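PDB 1SR4: cytolethal distending toxin protein C from Haemophilus ducreyi, which is a lectin-like subunit of a tripartite bacterial genotoxin, probably binds carbohydrate, and assembles with toxin subunits A and B. Local coordinates for residues Gln67-Gly72 with Thr85-Thr90; Gly83-Asp86 with His92-Phe95; Phe95-Thr100 with Phe105-Ala110. All coordinates share one frame; numbering follows the deposited sequence.

In the fold
Contacts 1 and 2 are close neighbours, with centres about 6 Å apart; they share T85 and D86 of strand 84-86 and meet where the Q67 amide reaches T93. Contact 3 lies further off, its centre about 17 Å from that of contact 1 and 14 Å from that of contact 2. The chain carries contact 2 into contact 3 through F95, and a probable backbone hydrogen bond, V94 O to A110 N at 3.0 Å, ties the two. F68 of contact 1 packs on F95 and L97 of the neighbouring strand 95-99 and reaches I107 on the next strand, 105-109. P99 of contact 3 also reaches the chains of subunits A and B.

Contact 1 (Gln67-Gly72 with Thr85-Thr90); sequences QFKVVG and TDCKDT
Q67 holds CG beside its own backbone N (chi1 -69°) and then runs out extended (chi2 177°), which carries its terminal amide across to the turn at C87. There Q67 NE2 donates to C87 O at 2.9 Å. The bond is bent, 131° at the hydrogen, although the acceptor lies close to the plane of the amide and the donor is only modestly tilted from the carbonyl plane. Glutamine suits this buried place because its NH2 can donate twice; the second partner is T93 OG1, so the rotation of the amide is fixed by two oxygens. Next to it, T90 brings its methyl CG2 to 4.4 Å from Q67 NE2, while its hydroxyl is hydrogen-bonded to Y56.

The second touch is apolar. K69, one residue past F68 on the strand, lays the methylene CG alongside C87 SG at 4.2 Å. That sulfur is half of the C76–C87 disulfide, which ties strand 75-77 to the residue just past strand 84-86, a two-stranded antiparallel hairpin standing beside strand 64-69 in this beta-trefoil domain. The long aliphatic part of lysine can line the sulfur while its charge travels on: K69 NZ bonds V70 O at 2.8 Å, nearly straight out from that carbonyl, and also hydrogen-bonds A73 O and forms a salt bridge with E47.

The C87 carbonyl is presented by a type I turn from D86 to D89, closed by D89 N to D86 O at 3.0 Å. Aspartate at its first position adds an Asx turn: D86 OD1 accepts from K88 N at 2.7 Å through its anti lone pair. D89 then occupies the N-cap position of the short helix 90-93.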
loop_
_atom_site.group_PDB
_atom_site.type_symbol
_atom_site.label_atom_id
_atom_site.label_comp_id
_atom_site.label_asym_id
_atom_site.label_seq_id
_atom_site.Cartn_x
_atom_site.Cartn_y
_atom_site.Cartn_z
ATOM N N GLN C 67 13.836 13.285 4.046
ATOM C CA GLN C 67 14.850 13.282 5.082
ATOM C C GLN C 67 14.409 12.143 5.992
ATOM O O GLN C 67 13.223 11.838 6.072
ATOM C CB GLN C 67 14.864 14.594 5.869
ATOM C CG GLN C 67 15.349 15.808 5.084
ATOM C CD GLN C 67 15.268 17.075 5.917
ATOM O OE1 GLN C 67 14.198 17.431 6.399
ATOM N NE2 GLN C 67 16.403 17.753 6.098
ATOM N N PHE C 68 15.364 11.505 6.653
ATOM C CA PHE C 68 15.057 10.438 7.590
ATOM C C PHE C 68 15.374 11.080 8.940
ATOM O O PHE C 68 16.536 11.323 9.265
ATOM C CB PHE C 68 15.948 9.227 7.316
ATOM C CG PHE C 68 15.794 8.677 5.919
ATOM C CD1 PHE C 68 14.621 8.037 5.534
ATOM C CD2 PHE C 68 16.794 8.866 4.966
ATOM C CE1 PHE C 68 14.444 7.595 4.213
ATOM C CE2 PHE C 68 16.621 8.428 3.650
ATOM C CZ PHE C 68 15.447 7.795 3.277
ATOM N N LYS C 69 14.328 11.359 9.713
ATOM C CA LYS C 69 14.460 12.023 11.007
ATOM C C LYS C 69 14.398 11.109 12.222
ATOM O O LYS C 69 13.616 10.159 12.276
ATOM C CB LYS C 69 13.371 13.099 11.124
ATOM C CG LYS C 69 13.364 13.890 12.430
ATOM C CD LYS C 69 12.123 14.780 12.501
ATOM C CE LYS C 69 11.943 15.404 13.891
ATOM N NZ LYS C 69 11.901 14.356 14.956
ATOM N N VAL C 70 15.232 11.425 13.202
ATOM C CA VAL C 70 15.304 10.685 14.449
ATOM C C VAL C 70 14.045 10.979 15.252
ATOM O O VAL C 70 13.556 12.111 15.274
ATOM C CB VAL C 70 16.537 11.127 15.293
ATOM C CG1 VAL C 70 16.518 10.454 16.664
ATOM C CG2 VAL C 70 17.830 10.768 14.551
ATOM N N VAL C 71 13.518 9.963 15.910
ATOM C CA VAL C 71 12.332 10.161 16.723
ATOM C C VAL C 71 12.678 11.043 17.929
ATOM O O VAL C 71 13.633 10.763 18.650
ATOM C CB VAL C 71 11.795 8.814 17.253
ATOM C CG1 VAL C 71 10.638 9.050 18.222
ATOM C CG2 VAL C 71 11.339 7.935 16.074
ATOM N N GLY C 72 11.908 12.105 18.136
ATOM C CA GLY C 72 12.135 12.983 19.277
ATOM C C GLY C 72 13.308 13.964 19.221
ATOM O O GLY C 72 13.621 14.603 20.232
ATOM N N THR C 85 23.055 14.341 11.579
ATOM C CA THR C 85 23.472 15.714 11.786
ATOM C C THR C 85 22.179 16.526 11.847
ATOM O O THR C 85 21.083 15.971 11.668
ATOM C CB THR C 85 24.439 16.240 10.660
ATOM O OG1 THR C 85 24.951 17.523 11.048
ATOM C CG2 THR C 85 23.714 16.406 9.322
ATOM N N ASP C 86 22.296 17.820 12.128
ATOM C CA ASP C 86 21.140 18.706 12.207
ATOM C C ASP C 86 20.329 18.640 10.910
ATOM O O ASP C 86 20.894 18.701 9.809
ATOM C CB ASP C 86 21.609 20.141 12.443
ATOM C CG ASP C 86 20.471 21.073 12.812
ATOM O OD1 ASP C 86 19.499 21.196 12.025
ATOM O OD2 ASP C 86 20.550 21.690 13.901
ATOM N N CYS C 87 19.008 18.532 11.037
ATOM C CA CYS C 87 18.150 18.428 9.863
ATOM C C CYS C 87 18.227 19.651 8.952
ATOM O O CYS C 87 17.976 19.543 7.748
ATOM C CB CYS C 87 16.695 18.144 10.274
ATOM S SG CYS C 87 16.402 16.496 11.030
ATOM N N LYS C 88 18.607 20.802 9.509
ATOM C CA LYS C 88 18.735 22.026 8.711
ATOM C C LYS C 88 19.892 21.984 7.700
ATOM O O LYS C 88 19.938 22.794 6.766
ATOM C CB LYS C 88 18.912 23.246 9.626
ATOM C CG LYS C 88 17.629 23.732 10.321
ATOM C CD LYS C 88 17.149 22.805 11.458
ATOM C CE LYS C 88 16.116 21.775 10.985
ATOM N NZ LYS C 88 15.429 21.056 12.113
ATOM N N ASP C 89 20.838 21.067 7.887
ATOM C CA ASP C 89 21.959 20.943 6.942
ATOM C C ASP C 89 21.455 20.080 5.785
ATOM O O ASP C 89 21.828 18.912 5.637
ATOM C CB ASP C 89 23.163 20.275 7.621
ATOM C CG ASP C 89 24.349 20.114 6.685
ATOM O OD1 ASP C 89 24.241 20.537 5.520
ATOM O OD2 ASP C 89 25.388 19.554 7.109
ATOM N N THR C 90 20.597 20.675 4.970
ATOM C CA THR C 90 19.974 19.972 3.863
ATOM C C THR C 90 20.918 19.318 2.856
ATOM O O THR C 90 20.586 18.262 2.308
ATOM C CB THR C 90 18.962 20.898 3.135
ATOM O OG1 THR C 90 19.636 22.041 2.595
ATOM C CG2 THR C 90 17.903 21.374 4.107
#

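Contact 2 (Gly83-Asp86 with His92-Phe95)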
loop_
_atom_site.group_PDB
_atom_site.type_symbol
_atom_site.label_atom_id
_atom_site.label_comp_id
_atom_site.label_asym_id
_atom_site.label_seq_id
_atom_site.Cartn_x
_atom_site.Cartn_y
_atom_site.Cartn_z
ATOM N N GLY C 83 26.448 9.218 11.944
ATOM C CA GLY C 83 25.282 8.798 11.184
ATOM C C GLY C 83 24.134 9.787 11.082
ATOM O O GLY C 83 23.170 9.528 10.366
ATOM N N THR C 84 24.218 10.901 11.803
ATOM C CA THR C 84 23.190 11.939 11.759
ATOM C C THR C 84 23.809 13.317 11.953
ATOM O O THR C 84 24.940 13.444 12.426
ATOM C CB THR C 84 22.142 11.818 12.901
ATOM O OG1 THR C 84 22.814 11.917 14.162
ATOM C CG2 THR C 84 21.369 10.505 12.822
ATOM N N THR C 85 23.055 14.341 11.579
ATOM C CA THR C 85 23.472 15.714 11.786
ATOM C C THR C 85 22.179 16.526 11.847
ATOM O O THR C 85 21.083 15.971 11.668
ATOM C CB THR C 85 24.439 16.240 10.660
ATOM O OG1 THR C 85 24.951 17.523 11.048
ATOM C CG2 THR C 85 23.714 16.406 9.322
ATOM N N ASP C 86 22.296 17.820 12.128
ATOM C CA ASP C 86 21.140 18.706 12.207
ATOM C C ASP C 86 20.329 18.640 10.910
ATOM O O ASP C 86 20.894 18.701 9.809
ATOM C CB ASP C 86 21.609 20.141 12.443
ATOM C CG ASP C 86 20.471 21.073 12.812
ATOM O OD1 ASP C 86 19.499 21.196 12.025
ATOM O OD2 ASP C 86 20.550 21.690 13.901
ATOM N N HIS C 92 23.448 17.655 3.401
ATOM C CA HIS C 92 23.830 16.327 3.883
ATOM C C HIS C 92 22.674 15.475 4.363
ATOM O O HIS C 92 22.858 14.296 4.624
ATOM C CB HIS C 92 24.828 16.443 5.031
ATOM C CG HIS C 92 26.142 17.039 4.628
ATOM N ND1 HIS C 92 27.083 16.343 3.898
ATOM C CD2 HIS C 92 26.649 18.279 4.814
ATOM C CE1 HIS C 92 28.112 17.134 3.646
ATOM N NE2 HIS C 92 27.873 18.315 4.189
ATOM N N THR C 93 21.485 16.052 4.475
ATOM C CA THR C 93 20.363 15.288 5.011
ATOM C C THR C 93 19.214 15.013 4.070
ATOM O O THR C 93 18.358 14.181 4.384
ATOM C CB THR C 93 19.785 15.978 6.254
ATOM O OG1 THR C 93 19.286 17.268 5.892
ATOM C CG2 THR C 93 20.879 16.158 7.311
ATOM N N VAL C 94 19.180 15.697 2.929
ATOM C CA VAL C 94 18.089 15.479 1.991
ATOM C C VAL C 94 18.452 14.383 0.997
ATOM O O VAL C 94 19.466 14.462 0.290
ATOM C CB VAL C 94 17.717 16.762 1.242
ATOM C CG1 VAL C 94 16.624 16.472 0.193
ATOM C CG2 VAL C 94 17.207 17.813 2.251
ATOM N N PHE C 95 17.625 13.345 0.973
ATOM C CA PHE C 95 17.854 12.227 0.072
ATOM C C PHE C 95 16.714 12.118 -0.922
ATOM O O PHE C 95 15.729 12.845 -0.825
ATOM C CB PHE C 95 18.095 10.945 0.873
ATOM C CG PHE C 95 19.424 10.950 1.570
ATOM C CD1 PHE C 95 20.586 10.558 0.894
ATOM C CD2 PHE C 95 19.545 11.473 2.854
ATOM C CE1 PHE C 95 21.845 10.695 1.480
ATOM C CE2 PHE C 95 20.804 11.616 3.454
ATOM C CZ PHE C 95 21.960 11.225 2.757
#
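T85 and T93 press methyl against methyl, CG2 to CG2 at 3.5 Å, closer than ordinary van der Waals contact, with the two side chains crossing at about a right angle. In T85 the hydroxyl swings anti to the backbone N (chi1 -172°), leaving CG2 between N and the carbonyl carbon and aimed at the helix. In T93 it is the methyl that lies anti to the carbonyl carbon, and the same methyl also sits 3.6 Å from D86 O.

This is how helix 90-93, a single short turn, rests on strand 84-86 of the small hairpin within the beta-trefoil domain. Threonine suits position 93: the methyl fills the tight spot while OG1, between the backbone N and the carbonyl carbon (chi1 62°), bonds D89 O one turn back, besides its bond to Q67.

Away from this methyl pair the packing thins. H92 meets T85 only through its CB, 4.4 Å from T85 CG2, and the residue is exposed, as fits a polar imidazole, though its side chain touches L80. On the strand, D86 contributes only its carbonyl O, its CB pointing away from the helix.

Contact 3 (Phe95-Thr100 with Phe105-Ala110)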
loop_
_atom_site.group_PDB
_atom_site.type_symbol
_atom_site.label_atom_id
_atom_site.label_comp_id
_atom_site.label_asym_id
_atom_site.label_seq_id
_atom_site.Cartn_x
_atom_site.Cartn_y
_atom_site.Cartn_z
ATOM N N PHE C 95 17.625 13.345 0.973
ATOM C CA PHE C 95 17.854 12.227 0.072
ATOM C C PHE C 95 16.714 12.118 -0.922
ATOM O O PHE C 95 15.729 12.845 -0.825
ATOM C CB PHE C 95 18.095 10.945 0.873
ATOM C CG PHE C 95 19.424 10.950 1.570
ATOM C CD1 PHE C 95 20.586 10.558 0.894
ATOM C CD2 PHE C 95 19.545 11.473 2.854
ATOM C CE1 PHE C 95 21.845 10.695 1.480
ATOM C CE2 PHE C 95 20.804 11.616 3.454
ATOM C CZ PHE C 95 21.960 11.225 2.757
ATOM N N ASN C 96 16.842 11.189 -1.857
ATOM C CA ASN C 96 15.908 11.092 -2.968
ATOM C C ASN C 96 15.427 9.663 -3.250
ATOM O O ASN C 96 16.210 8.829 -3.690
ATOM C CB ASN C 96 16.672 11.693 -4.159
ATOM C CG ASN C 96 15.877 11.754 -5.438
ATOM O OD1 ASN C 96 14.663 11.574 -5.455
ATOM N ND2 ASN C 96 16.575 12.032 -6.534
ATOM N N LEU C 97 14.141 9.400 -3.016
ATOM C CA LEU C 97 13.569 8.067 -3.235
ATOM C C LEU C 97 13.214 7.833 -4.700
ATOM O O LEU C 97 12.440 8.573 -5.287
ATOM C CB LEU C 97 12.304 7.862 -2.379
ATOM C CG LEU C 97 12.394 8.121 -0.862
ATOM C CD1 LEU C 97 11.081 7.718 -0.166
ATOM C CD2 LEU C 97 13.563 7.325 -0.271
ATOM N N ILE C 98 13.781 6.775 -5.261
ATOM C CA ILE C 98 13.572 6.372 -6.655
ATOM C C ILE C 98 12.787 5.046 -6.621
ATOM O O ILE C 98 13.309 4.035 -6.161
ATOM C CB ILE C 98 14.941 6.093 -7.366
ATOM C CG1 ILE C 98 15.817 7.357 -7.385
ATOM C CG2 ILE C 98 14.706 5.522 -8.772
ATOM C CD1 ILE C 98 15.160 8.608 -8.004
ATOM N N PRO C 99 11.537 5.038 -7.101
ATOM C CA PRO C 99 10.749 3.801 -7.096
ATOM C C PRO C 99 11.250 2.815 -8.155
ATOM O O PRO C 99 11.914 3.206 -9.118
ATOM C CB PRO C 99 9.320 4.287 -7.386
ATOM C CG PRO C 99 9.543 5.458 -8.304
ATOM C CD PRO C 99 10.781 6.161 -7.696
ATOM N N THR C 100 10.919 1.538 -7.968
ATOM C CA THR C 100 11.329 0.476 -8.891
ATOM C C THR C 100 10.150 -0.452 -9.182
ATOM O O THR C 100 9.085 -0.330 -8.559
ATOM C CB THR C 100 12.438 -0.407 -8.290
ATOM O OG1 THR C 100 11.893 -1.193 -7.226
ATOM C CG2 THR C 100 13.577 0.435 -7.765
ATOM N N PHE C 105 13.484 0.488 -3.217
ATOM C CA PHE C 105 13.838 1.838 -3.624
ATOM C C PHE C 105 15.334 1.976 -3.766
ATOM O O PHE C 105 16.108 1.277 -3.089
ATOM C CB PHE C 105 13.386 2.874 -2.580
ATOM C CG PHE C 105 11.905 3.018 -2.494
ATOM C CD1 PHE C 105 11.233 3.896 -3.346
ATOM C CD2 PHE C 105 11.170 2.202 -1.641
ATOM C CE1 PHE C 105 9.833 3.956 -3.355
ATOM C CE2 PHE C 105 9.765 2.259 -1.647
ATOM C CZ PHE C 105 9.107 3.136 -2.507
ATOM N N LEU C 106 15.719 2.868 -4.672
ATOM C CA LEU C 106 17.113 3.239 -4.833
ATOM C C LEU C 106 17.070 4.548 -4.046
ATOM O O LEU C 106 16.019 5.193 -3.977
ATOM C CB LEU C 106 17.462 3.543 -6.292
ATOM C CG LEU C 106 18.205 2.465 -7.074
ATOM C CD1 LEU C 106 17.268 1.303 -7.293
ATOM C CD2 LEU C 106 18.703 3.022 -8.423
ATOM N N ILE C 107 18.171 4.948 -3.432
ATOM C CA ILE C 107 18.166 6.207 -2.700
ATOM C C ILE C 107 19.373 7.038 -3.096
ATOM O O ILE C 107 20.512 6.574 -2.980
ATOM C CB ILE C 107 18.213 6.004 -1.169
ATOM C CG1 ILE C 107 17.024 5.152 -0.711
ATOM C CG2 ILE C 107 18.175 7.377 -0.472
ATOM C CD1 ILE C 107 17.012 4.853 0.793
ATOM N N LYS C 108 19.131 8.254 -3.579
ATOM C CA LYS C 108 20.237 9.125 -3.951
ATOM C C LYS C 108 20.285 10.312 -3.007
ATOM O O LYS C 108 19.299 10.598 -2.313
ATOM C CB LYS C 108 20.066 9.632 -5.395
ATOM C CG LYS C 108 19.978 8.514 -6.418
ATOM C CD LYS C 108 20.484 8.946 -7.781
ATOM C CE LYS C 108 19.386 9.517 -8.645
ATOM N NZ LYS C 108 19.914 9.839 -10.012
ATOM N N ASP C 109 21.437 10.984 -2.949
ATOM C CA ASP C 109 21.536 12.190 -2.138
ATOM C C ASP C 109 21.055 13.290 -3.097
ATOM O O ASP C 109 21.239 13.194 -4.321
ATOM C CB ASP C 109 22.978 12.439 -1.653
ATOM C CG ASP C 109 23.941 12.757 -2.784
ATOM O OD1 ASP C 109 24.099 11.916 -3.701
ATOM O OD2 ASP C 109 24.543 13.855 -2.750
ATOM N N ALA C 110 20.401 14.310 -2.554
ATOM C CA ALA C 110 19.872 15.382 -3.376
ATOM C C ALA C 110 20.941 16.276 -3.968
ATOM O O ALA C 110 20.793 16.759 -5.084
ATOM C CB ALA C 110 18.884 16.227 -2.565
HETATM O O HOH W 1 19.327 13.225 -6.468
#
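Strands 95-99 and 105-109 pair antiparallel as a beta hairpin, joined by four backbone bonds. I98 and L106 form a hydrogen-bonded pair with two fairly straight links, I98 N to L106 O at 3.0 Å and L106 N to I98 O at 3.1 Å. N96 and K108 form another; K108 N to N96 O is straight, whereas the return bond from N96 N is short and bent. Between them, I107 CA faces N96 O at 3.4 Å in a CA-H...O contact.

Apolar contacts follow the alternation of the strands. On one face L97 and I107 lie side by side, pointing the same way, while the F105 ring atom CE1 comes to 4.1 Å from P99 CB. On the other face I98 sets CB against L106 CB at 3.7 Å; beta-branched I98 and I107 suit extended strand. Beyond the strand end the T100 and L106 side chains cross at about a right angle, CG2 on CD1. F95 CB rests on I107 CG2 at 3.8 Å; chi1 of -71° turns the ring so that K108 O lies at its edge and CE1 reaches D109 CB at 3.8 Å.

Several polar ends have partners. N96 ND2 bonds R60 O and a water that donates to D109 O, bridging the strands. K108 has the aliphatic length to leave the buried face, bending at chi3 (-90°) so that NZ forms a salt bridge with D61. The D109 carboxylate accepts from the backbone of L112 and F114, and T100 OG1 bonds A104 O.

L97, P99 and F105 touch I25 and R28 of subunit B, and I98, P99 and T100 meet subunit A. Buried once the partner chains are in place, this hairpin of the beta-trefoil domain probably serves both as core and as a mainly apolar docking surface.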